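Local coordinates for putative flavoprotein (Bacteroides eggerthii, PDB 4ICI) that binds flavin mononucleotide in a flavodoxin-like fold and probably takes part in electron transfer or a related redox reaction, at residues E32-A37 and R162-V167. Sequence-based numbering, arbitrary orientation.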
loop_
_atom_site.group_PDB
_atom_site.type_symbol
_atom_site.label_atom_id
_atom_site.label_comp_id
_atom_site.label_asym_id
_atom_site.label_seq_id
_atom_site.Cartn_x
_atom_site.Cartn_y
_atom_site.Cartn_z
ATOM N N GLU A 32 4.257 9.674 4.215
ATOM C CA GLU A 32 4.442 11.129 4.332
ATOM C C GLU A 32 5.764 11.580 3.727
ATOM O O GLU A 32 5.803 12.594 3.006
ATOM C CB GLU A 32 4.342 11.527 5.791
ATOM C CG GLU A 32 4.339 13.029 6.040
ATOM C CD GLU A 32 4.180 13.396 7.488
ATOM O OE1 GLU A 32 3.755 12.517 8.265
ATOM O OE2 GLU A 32 4.432 14.570 7.859
ATOM N N LYS A 33 6.823 10.815 3.990
ATOM C CA LYS A 33 8.132 11.121 3.397
ATOM C C LYS A 33 8.077 10.988 1.869
ATOM O O LYS A 33 8.594 11.837 1.138
ATOM C CB LYS A 33 9.213 10.196 3.945
ATOM C CG LYS A 33 9.555 10.362 5.409
ATOM C CD LYS A 33 10.762 9.479 5.809
ATOM C CE LYS A 33 11.344 9.888 7.164
ATOM N NZ LYS A 33 12.714 9.296 7.426
ATOM N N LEU A 34 7.451 9.909 1.386
ATOM C CA LEU A 34 7.305 9.711 -0.055
ATOM C C LEU A 34 6.524 10.849 -0.711
ATOM O O LEU A 34 6.955 11.432 -1.712
ATOM C CB LEU A 34 6.658 8.355 -0.315
ATOM C CG LEU A 34 6.394 7.983 -1.761
ATOM C CD1 LEU A 34 7.655 8.050 -2.622
ATOM C CD2 LEU A 34 5.825 6.544 -1.768
ATOM N N GLY A 35 5.366 11.184 -0.142
ATOM C CA GLY A 35 4.547 12.238 -0.702
ATOM C C GLY A 35 5.264 13.584 -0.705
ATOM O O GLY A 35 5.195 14.307 -1.691
ATOM N N ALA A 36 5.966 13.896 0.392
ATOM C CA ALA A 36 6.776 15.132 0.474
ATOM C C ALA A 36 7.835 15.161 -0.621
ATOM O O ALA A 36 8.043 16.203 -1.260
ATOM C CB ALA A 36 7.423 15.273 1.856
ATOM N N ALA A 37 8.445 14.011 -0.882
ATOM C CA ALA A 37 9.568 13.956 -1.825
ATOM C C ALA A 37 9.099 14.202 -3.251
ATOM O O ALA A 37 9.807 14.833 -4.055
ATOM C CB ALA A 37 10.273 12.592 -1.709
ATOM N N ARG A 162 14.463 9.376 -4.509
ATOM C CA ARG A 162 14.722 9.864 -5.846
ATOM C C ARG A 162 15.475 8.831 -6.681
ATOM O O ARG A 162 15.181 8.668 -7.857
ATOM C CB ARG A 162 15.445 11.218 -5.798
ATOM C CG ARG A 162 14.530 12.284 -5.197
ATOM C CD ARG A 162 15.027 13.709 -5.440
ATOM N NE ARG A 162 14.175 14.671 -4.741
ATOM C CZ ARG A 162 12.923 14.986 -5.089
ATOM N NH1 ARG A 162 12.331 14.430 -6.154
ATOM N NH2 ARG A 162 12.251 15.879 -4.365
ATOM N N ALA A 163 16.420 8.118 -6.076
ATOM C CA ALA A 163 17.186 7.109 -6.813
ATOM C C ALA A 163 16.263 5.965 -7.272
ATOM O O ALA A 163 16.321 5.517 -8.414
ATOM C CB ALA A 163 18.362 6.567 -5.936
ATOM N N TRP A 164 15.422 5.472 -6.363
ATOM C CA TRP A 164 14.414 4.464 -6.702
ATOM C C TRP A 164 13.556 4.912 -7.892
ATOM O O TRP A 164 13.351 4.162 -8.866
ATOM C CB TRP A 164 13.537 4.238 -5.470
ATOM C CG TRP A 164 12.197 3.556 -5.678
ATOM C CD1 TRP A 164 11.860 2.563 -6.569
ATOM C CD2 TRP A 164 11.043 3.783 -4.890
ATOM N NE1 TRP A 164 10.566 2.157 -6.358
ATOM C CE2 TRP A 164 10.039 2.894 -5.334
ATOM C CE3 TRP A 164 10.769 4.627 -3.824
ATOM C CZ2 TRP A 164 8.776 2.844 -4.748
ATOM C CZ3 TRP A 164 9.507 4.607 -3.267
ATOM C CH2 TRP A 164 8.534 3.713 -3.711
ATOM N N LEU A 165 13.022 6.134 -7.810
ATOM C CA LEU A 165 12.115 6.604 -8.854
ATOM C C LEU A 165 12.796 6.826 -10.213
ATOM O O LEU A 165 12.182 6.623 -11.264
ATOM C CB LEU A 165 11.301 7.805 -8.392
ATOM C CG LEU A 165 10.441 7.484 -7.151
ATOM C CD1 LEU A 165 9.561 8.671 -6.842
ATOM C CD2 LEU A 165 9.640 6.193 -7.286
ATOM N N ASP A 166 14.082 7.130 -10.191
ATOM C CA ASP A 166 14.839 7.156 -11.443
ATOM C C ASP A 166 15.008 5.769 -12.037
ATOM O O ASP A 166 14.865 5.574 -13.259
ATOM C CB ASP A 166 16.229 7.767 -11.236
ATOM C CG ASP A 166 16.204 9.287 -11.073
ATOM O OD1 ASP A 166 15.164 9.943 -11.363
ATOM O OD2 ASP A 166 17.269 9.850 -10.671
ATOM N N VAL A 167 15.288 4.781 -11.193
ATOM C CA VAL A 167 15.426 3.391 -11.681
ATOM C C VAL A 167 14.145 2.922 -12.362
ATOM O O VAL A 167 14.190 2.276 -13.425
ATOM C CB VAL A 167 15.819 2.422 -10.524
ATOM C CG1 VAL A 167 15.661 0.935 -10.897
ATOM C CG2 VAL A 167 17.241 2.708 -10.066
#
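Two helices of the flavodoxin-like alpha/beta fold meet here, helix 26-38, which follows the first strand, and the C-terminal helix 158-168, through a polar contact at Ala-37 and Arg-162 and an apolar one at Leu-34 and Trp-164. The backbones stay well separated, the closest CA pair, Ala-37 and Arg-162, being 7.7 Å apart, and the two segments bury 179 Å² in all, both sides summed; the bridging is done by the Arg-162 side chain reaching a backbone carbonyl and by Leu-34 meeting Trp-164. Arg-162 runs extended from CG to NE and brings its guanidinium to the last turn of helix 26-38, where NH2 lies 2.7 Å from the carbonyl O of Ala-37. The N-H...O angle of 117° marks this hydrogen bond as weak despite its short length, and the oxygen meets the guanidinium obliquely. The stronger partner of NH2 is the carboxylate of Glu-158, one turn earlier on its own helix, whose salt bridge probably helps hold the group over the helix end. The apolar contact is made by Leu-34 CD1, 4.0 Å from Trp-164 CZ3 on the six-membered side of the indole; the two side chains cross at about a right angle, and the methyl comes to the ring obliquely. Leu-165 CD2, from the same helix as the indole, covers one face, 3.7 Å above the plane over the ring centre. From the five-membered ring, NE1 donates to the carbonyl O of Glu-149 in strand 146-152, tying the ring to the edge of the sheet. Beneath the helix pair, Leu-34 packs on Phe-92 and Phe-123, Leu-165 on Phe-92, and Trp-164 on Val-121, so both helices rest on strands 90-96 and 119-125, with Ile-161 of helix 158-168 touching Leu-34 and Ala-37.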